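Long-range contacts in phosphate-specific transport system accessory protein PhoU homolog (Streptococcus pneumoniae, PDB 2I0M), which probably takes part in regulating phosphate uptake, working in the cytoplasm as a zinc-binding homodimer: residues 89-93 / 196-200; 16-20 / 86-90; 96-100 / 189-193. One frame throughout, in Å; residues are numbered along the deposited sequence.

Overall arrangement
Helix 74-105 carries one segment of all three contacts. Contacts 1 and 3 pair it with helix 177-209, joining the first PhoU domain to the second at two successive levels; their centres are about 11 Å apart and they touch through Met-93 against Phe-193 and Tyr-196 against His-96. Contact 2 joins helix 74-105 to helix 5-35. Its centre is about 8 Å from that of contact 1, with which it shares Asp-89 and Leu-90, and about 15 Å from that of contact 3, which it does not touch. Glu-91 of contact 1 and Glu-191 of contact 3 bind separate zinc ions, 18.5 Å apart between their ZN atoms.

Contact 1: residues 89-93 / 196-200; sequences DLERM and YIANI. With ZN (zinc ion), chain D.
The Tyr-196 ring lies against the aliphatic part of Arg-92, whose CB stands over one ring face, 3.9 Å from the centroid and displaced toward the rim, in a CH-pi contact. From there the arginine chain runs extended across the ring at about a right angle, passing the phenol with CD 3.4 Å from Tyr-196 OH, and the guanidinium plane is turned 65° from that of the ring. The Asp-89 carboxylate comes obliquely to the CD1 side of the ring, on the same side of its plane as Arg-92 CB, with OD1 3.6 Å from Tyr-196 CD1, while its OD2 rests by the CB of Asn-199.

Met-93 slides past Tyr-196 in the opposite sense, bringing CG to 3.4 Å from Tyr-196 CB. A bend at the last torsion (chi3 61°) then turns the methyl aside, so that Met-93 CE meets Ile-197 CG1 at 3.4 Å. Ile-200 CD1 fills the next position, 4.0 Å from Met-93 SD and 3.8 Å from Leu-90 CD1. Helices 117-136 and 5-35 close over this apolar side.

No hydrogen bond joins the two nearly antiparallel segments, so carbon and sulfur packing carries the contact while the polar ends are bound elsewhere. Tyr-196 OH bonds to Arg-192. Asp-89 and Arg-92 form reciprocal salt bridges with Arg-92 and Asp-89 of the second subunit. Glu-91, directed away from helix 177-209, chelates zinc through both oxygens alongside Asp-95 and Asp-214 of the second subunit, so metal and salt bridges both link this turn of helix to the partner chain.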
# COMPACT_ATOMS: atom_id res chain seq x y z
N ASP A 89 -0.27 -8.17 1.31
CA ASP A 89 0.80 -7.25 0.92
C ASP A 89 1.64 -7.88 -0.21
O ASP A 89 2.13 -7.20 -1.11
CB ASP A 89 1.71 -6.95 2.12
CG ASP A 89 1.08 -6.00 3.13
OD1 ASP A 89 0.07 -5.35 2.83
OD2 ASP A 89 1.63 -5.88 4.25
N LEU A 90 1.78 -9.20 -0.14
CA LEU A 90 2.53 -9.97 -1.08
C LEU A 90 1.81 -9.97 -2.45
O LEU A 90 2.45 -9.74 -3.47
CB LEU A 90 2.72 -11.39 -0.53
CG LEU A 90 4.05 -12.13 -0.41
CD1 LEU A 90 5.24 -11.31 0.16
CD2 LEU A 90 3.78 -13.38 0.43
N GLU A 91 0.49 -10.18 -2.48
CA GLU A 91 -0.19 -10.04 -3.78
C GLU A 91 -0.19 -8.63 -4.37
O GLU A 91 -0.26 -8.47 -5.58
CB GLU A 91 -1.49 -10.89 -3.96
CG GLU A 91 -2.88 -10.31 -4.00
CD GLU A 91 -3.11 -9.08 -4.87
OE1 GLU A 91 -2.87 -7.97 -4.34
OE2 GLU A 91 -3.59 -9.21 -6.03
N ARG A 92 -0.06 -7.62 -3.51
CA ARG A 92 0.07 -6.24 -4.00
C ARG A 92 1.48 -6.02 -4.54
O ARG A 92 1.66 -5.38 -5.58
CB ARG A 92 -0.36 -5.22 -2.95
CG ARG A 92 -1.86 -5.32 -2.67
CD ARG A 92 -2.28 -4.45 -1.53
NE ARG A 92 -3.68 -4.66 -1.17
CZ ARG A 92 -4.27 -4.07 -0.12
NH1 ARG A 92 -3.57 -3.25 0.66
NH2 ARG A 92 -5.56 -4.30 0.14
N MET A 93 2.48 -6.57 -3.86
CA MET A 93 3.85 -6.65 -4.39
C MET A 93 3.87 -7.26 -5.80
O MET A 93 4.33 -6.63 -6.75
CB MET A 93 4.76 -7.40 -3.43
CG MET A 93 4.98 -6.59 -2.13
SD MET A 93 5.74 -7.47 -0.76
CE MET A 93 7.26 -7.88 -1.57
N TYR A 196 5.59 -2.19 0.75
CA TYR A 196 4.91 -3.39 1.28
C TYR A 196 5.82 -4.33 2.08
O TYR A 196 5.40 -4.89 3.09
CB TYR A 196 4.17 -4.18 0.19
CG TYR A 196 2.93 -3.48 -0.30
CD1 TYR A 196 1.84 -3.25 0.55
CD2 TYR A 196 2.83 -3.02 -1.62
CE1 TYR A 196 0.67 -2.59 0.11
CE2 TYR A 196 1.68 -2.36 -2.07
CZ TYR A 196 0.61 -2.16 -1.20
OH TYR A 196 -0.51 -1.51 -1.65
N ILE A 197 7.06 -4.51 1.63
CA ILE A 197 8.08 -5.26 2.40
C ILE A 197 8.24 -4.68 3.80
O ILE A 197 8.30 -5.43 4.79
CB ILE A 197 9.45 -5.27 1.67
CG1 ILE A 197 9.34 -6.04 0.35
CG2 ILE A 197 10.54 -5.87 2.56
CD1 ILE A 197 10.53 -5.86 -0.59
N ALA A 198 8.30 -3.34 3.88
CA ALA A 198 8.42 -2.62 5.14
C ALA A 198 7.18 -2.86 6.02
O ALA A 198 7.30 -3.09 7.21
CB ALA A 198 8.62 -1.12 4.87
N ASN A 199 6.00 -2.78 5.42
CA ASN A 199 4.77 -3.21 6.04
C ASN A 199 4.81 -4.64 6.60
O ASN A 199 4.29 -4.88 7.68
CB ASN A 199 3.59 -3.03 5.07
CG ASN A 199 3.17 -1.56 4.90
OD1 ASN A 199 2.64 -1.17 3.84
ND2 ASN A 199 3.38 -0.75 5.93
N ILE A 200 5.44 -5.59 5.91
CA ILE A 200 5.48 -6.97 6.40
C ILE A 200 6.42 -7.06 7.59
O ILE A 200 6.13 -7.73 8.58
CB ILE A 200 5.82 -8.01 5.31
CG1 ILE A 200 4.80 -7.97 4.16
CG2 ILE A 200 5.87 -9.42 5.90
CD1 ILE A 200 5.20 -8.76 2.94
ZN ZN D . -4.22 -7.04 -6.34

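Contact 2: residues 16-20 / 86-90; sequences FLGLG and SCSDL
Gly-20 N donates to Phe-16 O at 2.9 Å, and both residues of this helical turn rest against Leu-90. The methyl CD2 of Leu-90 reaches 3.5 Å from Gly-20 N, packing directly on the backbone. The same methyl touches the Phe-16 ring obliquely, 3.6 Å from CE2, and meets Leu-19 CB, so it rests against one turn of helix 5-35.

Phe-16 has CG trans to its own amide nitrogen (chi1 167°), which swings the ring across to the other helix. There its rim, not a face, abuts the backbone: Ser-86 O and Cys-87 CA lie near the ring plane. Ser-86 CB comes in obliquely, 3.3 Å from Phe-16 CE2. Cys-87 offers CB to both neighbours, 4.0 Å from Phe-16 CD2 and 4.0 Å from Leu-19 CD1. The hydroxyl of Ser-86 turns back to its own helix, bonding to the carbonyl of Ser-82.

Segments 16-20 and 86-90 run nearly parallel, 15° apart, with axes 10.1 Å from each other: buried, largely apolar helix-helix packing within the first PhoU domain of this all-helical protein. Helix 39-66 packs beside them, touching Leu-19 and Cys-87; helix 177-209 lies against Ser-86 and Asp-89, and Phe-137 meets the Phe-16 ring.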
# COMPACT_ATOMS: atom_id res chain seq x y z
N PHE A 16 2.91 -19.51 3.11
CA PHE A 16 3.16 -18.07 2.99
C PHE A 16 4.55 -17.75 2.41
O PHE A 16 4.67 -16.91 1.52
CB PHE A 16 2.93 -17.41 4.36
CG PHE A 16 3.45 -16.00 4.45
CD1 PHE A 16 4.68 -15.74 5.04
CD2 PHE A 16 2.70 -14.93 3.92
CE1 PHE A 16 5.16 -14.46 5.11
CE2 PHE A 16 3.19 -13.63 3.97
CZ PHE A 16 4.42 -13.39 4.58
N LEU A 17 5.59 -18.43 2.89
CA LEU A 17 6.94 -18.30 2.30
C LEU A 17 7.00 -18.75 0.83
O LEU A 17 7.66 -18.10 0.00
CB LEU A 17 8.00 -19.05 3.13
CG LEU A 17 8.09 -18.63 4.61
CD1 LEU A 17 9.11 -19.50 5.31
CD2 LEU A 17 8.44 -17.18 4.77
N GLY A 18 6.30 -19.86 0.52
CA GLY A 18 6.07 -20.30 -0.87
C GLY A 18 5.52 -19.17 -1.73
O GLY A 18 6.06 -18.87 -2.79
N LEU A 19 4.46 -18.51 -1.25
CA LEU A 19 3.91 -17.35 -1.94
C LEU A 19 4.95 -16.25 -2.11
O LEU A 19 5.06 -15.67 -3.18
CB LEU A 19 2.71 -16.77 -1.18
CG LEU A 19 1.41 -16.42 -1.91
CD1 LEU A 19 0.62 -15.27 -1.19
CD2 LEU A 19 1.56 -16.17 -3.44
N GLY A 20 5.69 -15.95 -1.03
CA GLY A 20 6.73 -14.92 -1.04
C GLY A 20 7.90 -15.23 -1.96
O GLY A 20 8.45 -14.34 -2.60
N SER A 86 -0.02 -10.27 5.77
CA SER A 86 1.18 -10.27 4.96
C SER A 86 0.98 -10.91 3.57
O SER A 86 1.64 -10.52 2.61
CB SER A 86 2.34 -10.96 5.70
OG SER A 86 2.73 -10.23 6.86
N CYS A 87 0.09 -11.89 3.46
CA CYS A 87 -0.08 -12.54 2.15
C CYS A 87 -0.75 -11.58 1.15
O CYS A 87 -0.41 -11.55 -0.03
CB CYS A 87 -0.75 -13.92 2.27
SG CYS A 87 -2.47 -13.87 2.67
N SER A 88 -1.66 -10.76 1.67
CA SER A 88 -2.23 -9.60 0.96
C SER A 88 -1.22 -8.55 0.46
O SER A 88 -1.33 -8.07 -0.67
CB SER A 88 -3.26 -8.93 1.86
OG SER A 88 -3.71 -7.72 1.28
N ASP A 89 -0.27 -8.17 1.31
CA ASP A 89 0.80 -7.25 0.92
C ASP A 89 1.64 -7.88 -0.21
O ASP A 89 2.13 -7.20 -1.11
CB ASP A 89 1.71 -6.95 2.12
CG ASP A 89 1.08 -6.00 3.13
OD1 ASP A 89 0.07 -5.35 2.83
OD2 ASP A 89 1.63 -5.88 4.25
N LEU A 90 1.78 -9.20 -0.14
CA LEU A 90 2.53 -9.97 -1.08
C LEU A 90 1.81 -9.97 -2.45
O LEU A 90 2.45 -9.74 -3.47
CB LEU A 90 2.72 -11.39 -0.53
CG LEU A 90 4.05 -12.13 -0.41
CD1 LEU A 90 5.24 -11.31 0.16
CD2 LEU A 90 3.78 -13.38 0.43

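Contact 3: residues 96-100 / 189-193. With ZN (zinc ion), chain B.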
# COMPACT_ATOMS: atom_id res chain seq x y z
N HIS A 96 2.51 -5.06 -8.63
CA HIS A 96 3.44 -3.99 -8.99
C HIS A 96 4.57 -4.52 -9.85
O HIS A 96 5.16 -3.77 -10.62
CB HIS A 96 3.99 -3.29 -7.73
CG HIS A 96 3.08 -2.23 -7.20
ND1 HIS A 96 2.38 -2.37 -6.02
CD2 HIS A 96 2.72 -1.03 -7.71
CE1 HIS A 96 1.64 -1.29 -5.83
NE2 HIS A 96 1.82 -0.47 -6.84
N MET A 97 4.85 -5.81 -9.72
CA MET A 97 5.75 -6.48 -10.63
C MET A 97 5.09 -6.75 -12.00
O MET A 97 5.76 -6.63 -13.04
CB MET A 97 6.34 -7.74 -9.97
CG MET A 97 7.23 -7.44 -8.72
SD MET A 97 8.62 -6.27 -8.98
CE MET A 97 7.92 -4.67 -8.65
N ALA A 98 3.80 -7.08 -12.02
CA ALA A 98 3.03 -7.15 -13.27
C ALA A 98 2.92 -5.77 -13.92
O ALA A 98 2.88 -5.67 -15.14
CB ALA A 98 1.62 -7.73 -13.05
N GLY A 99 2.86 -4.73 -13.08
CA GLY A 99 2.80 -3.35 -13.54
C GLY A 99 4.05 -2.94 -14.30
O GLY A 99 3.95 -2.32 -15.35
N ILE A 100 5.22 -3.34 -13.79
CA ILE A 100 6.51 -3.14 -14.47
C ILE A 100 6.58 -3.89 -15.81
O ILE A 100 7.09 -3.37 -16.81
CB ILE A 100 7.69 -3.58 -13.57
CG1 ILE A 100 7.83 -2.66 -12.36
CG2 ILE A 100 9.01 -3.59 -14.36
CD1 ILE A 100 9.11 -2.90 -11.51
N HIS A 189 6.44 1.59 -9.13
CA HIS A 189 6.13 0.19 -8.82
C HIS A 189 7.14 -0.43 -7.88
O HIS A 189 6.77 -1.22 -7.01
CB HIS A 189 6.01 -0.65 -10.09
CG HIS A 189 4.73 -0.43 -10.84
ND1 HIS A 189 3.49 -0.54 -10.24
CD2 HIS A 189 4.49 -0.14 -12.14
CE1 HIS A 189 2.55 -0.29 -11.13
NE2 HIS A 189 3.13 -0.04 -12.29
N LEU A 190 8.41 -0.08 -8.05
CA LEU A 190 9.49 -0.54 -7.19
C LEU A 190 9.39 0.10 -5.83
O LEU A 190 9.61 -0.57 -4.81
CB LEU A 190 10.86 -0.23 -7.80
CG LEU A 190 11.43 -1.20 -8.83
CD1 LEU A 190 12.72 -0.66 -9.45
CD2 LEU A 190 11.67 -2.56 -8.18
N GLU A 191 9.08 1.39 -5.80
CA GLU A 191 8.96 2.11 -4.55
C GLU A 191 7.82 1.50 -3.70
O GLU A 191 8.02 1.27 -2.51
CB GLU A 191 8.79 3.62 -4.80
CG GLU A 191 9.00 4.51 -3.57
CD GLU A 191 7.83 4.46 -2.58
OE1 GLU A 191 6.67 4.25 -3.02
OE2 GLU A 191 8.06 4.64 -1.36
N ARG A 192 6.66 1.22 -4.33
CA ARG A 192 5.53 0.53 -3.67
C ARG A 192 5.85 -0.89 -3.21
O ARG A 192 5.53 -1.26 -2.07
CB ARG A 192 4.29 0.47 -4.58
CG ARG A 192 3.73 1.79 -4.98
CD ARG A 192 3.12 2.52 -3.81
NE ARG A 192 1.73 2.10 -3.58
CZ ARG A 192 1.39 1.13 -2.75
NH1 ARG A 192 2.32 0.48 -2.04
NH2 ARG A 192 0.11 0.82 -2.59
N PHE A 193 6.44 -1.68 -4.09
CA PHE A 193 6.98 -3.01 -3.77
C PHE A 193 7.74 -3.00 -2.45
O PHE A 193 7.46 -3.79 -1.56
CB PHE A 193 7.91 -3.46 -4.90
CG PHE A 193 8.43 -4.87 -4.78
CD1 PHE A 193 7.67 -5.94 -5.22
CD2 PHE A 193 9.70 -5.10 -4.28
CE1 PHE A 193 8.17 -7.26 -5.14
CE2 PHE A 193 10.21 -6.41 -4.20
CZ PHE A 193 9.44 -7.48 -4.63
ZN ZN B . 9.19 3.90 0.10
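Segments 96-100 and 189-193 run antiparallel, at 166° with axes 9.2 Å apart, and come closest where the CA atoms of His-96 and His-189 face each other at 5.0 Å. The two imidazoles meet rim to rim, planes 56° apart, although their closest approach in the model is too short to be trusted. Each ring is covered on one face by the opposite helix. Arg-192 CB sits almost centrally over the His-96 ring, 3.5 Å from its centroid, and Gly-99 CA lies over His-189, 3.9 Å from that centroid and toward the rim.

Deeper in the bundle, Met-97 bends at chi2 (-55°) and again at chi3, laying SD over a face of Phe-193, 4.3 Å from the ring centroid, in a Met-aromatic contact. Ile-100 CG1 packs on His-189 CB at 3.5 Å, and Ile-100 CD1 on Leu-190 CG at 3.9 Å.

No hydrogen bond crosses. Arg-192 passes its NH2 to Tyr-196 OH, and its NE lies 4.2 Å from His-96 NE2, a neighbour that would probably disfavour a charged His-96. Glu-191 points away from the pairing and binds zinc with Asp-156 and Asp-195, so the zinc site lies on a side of this turn other than the one facing helix 74-105.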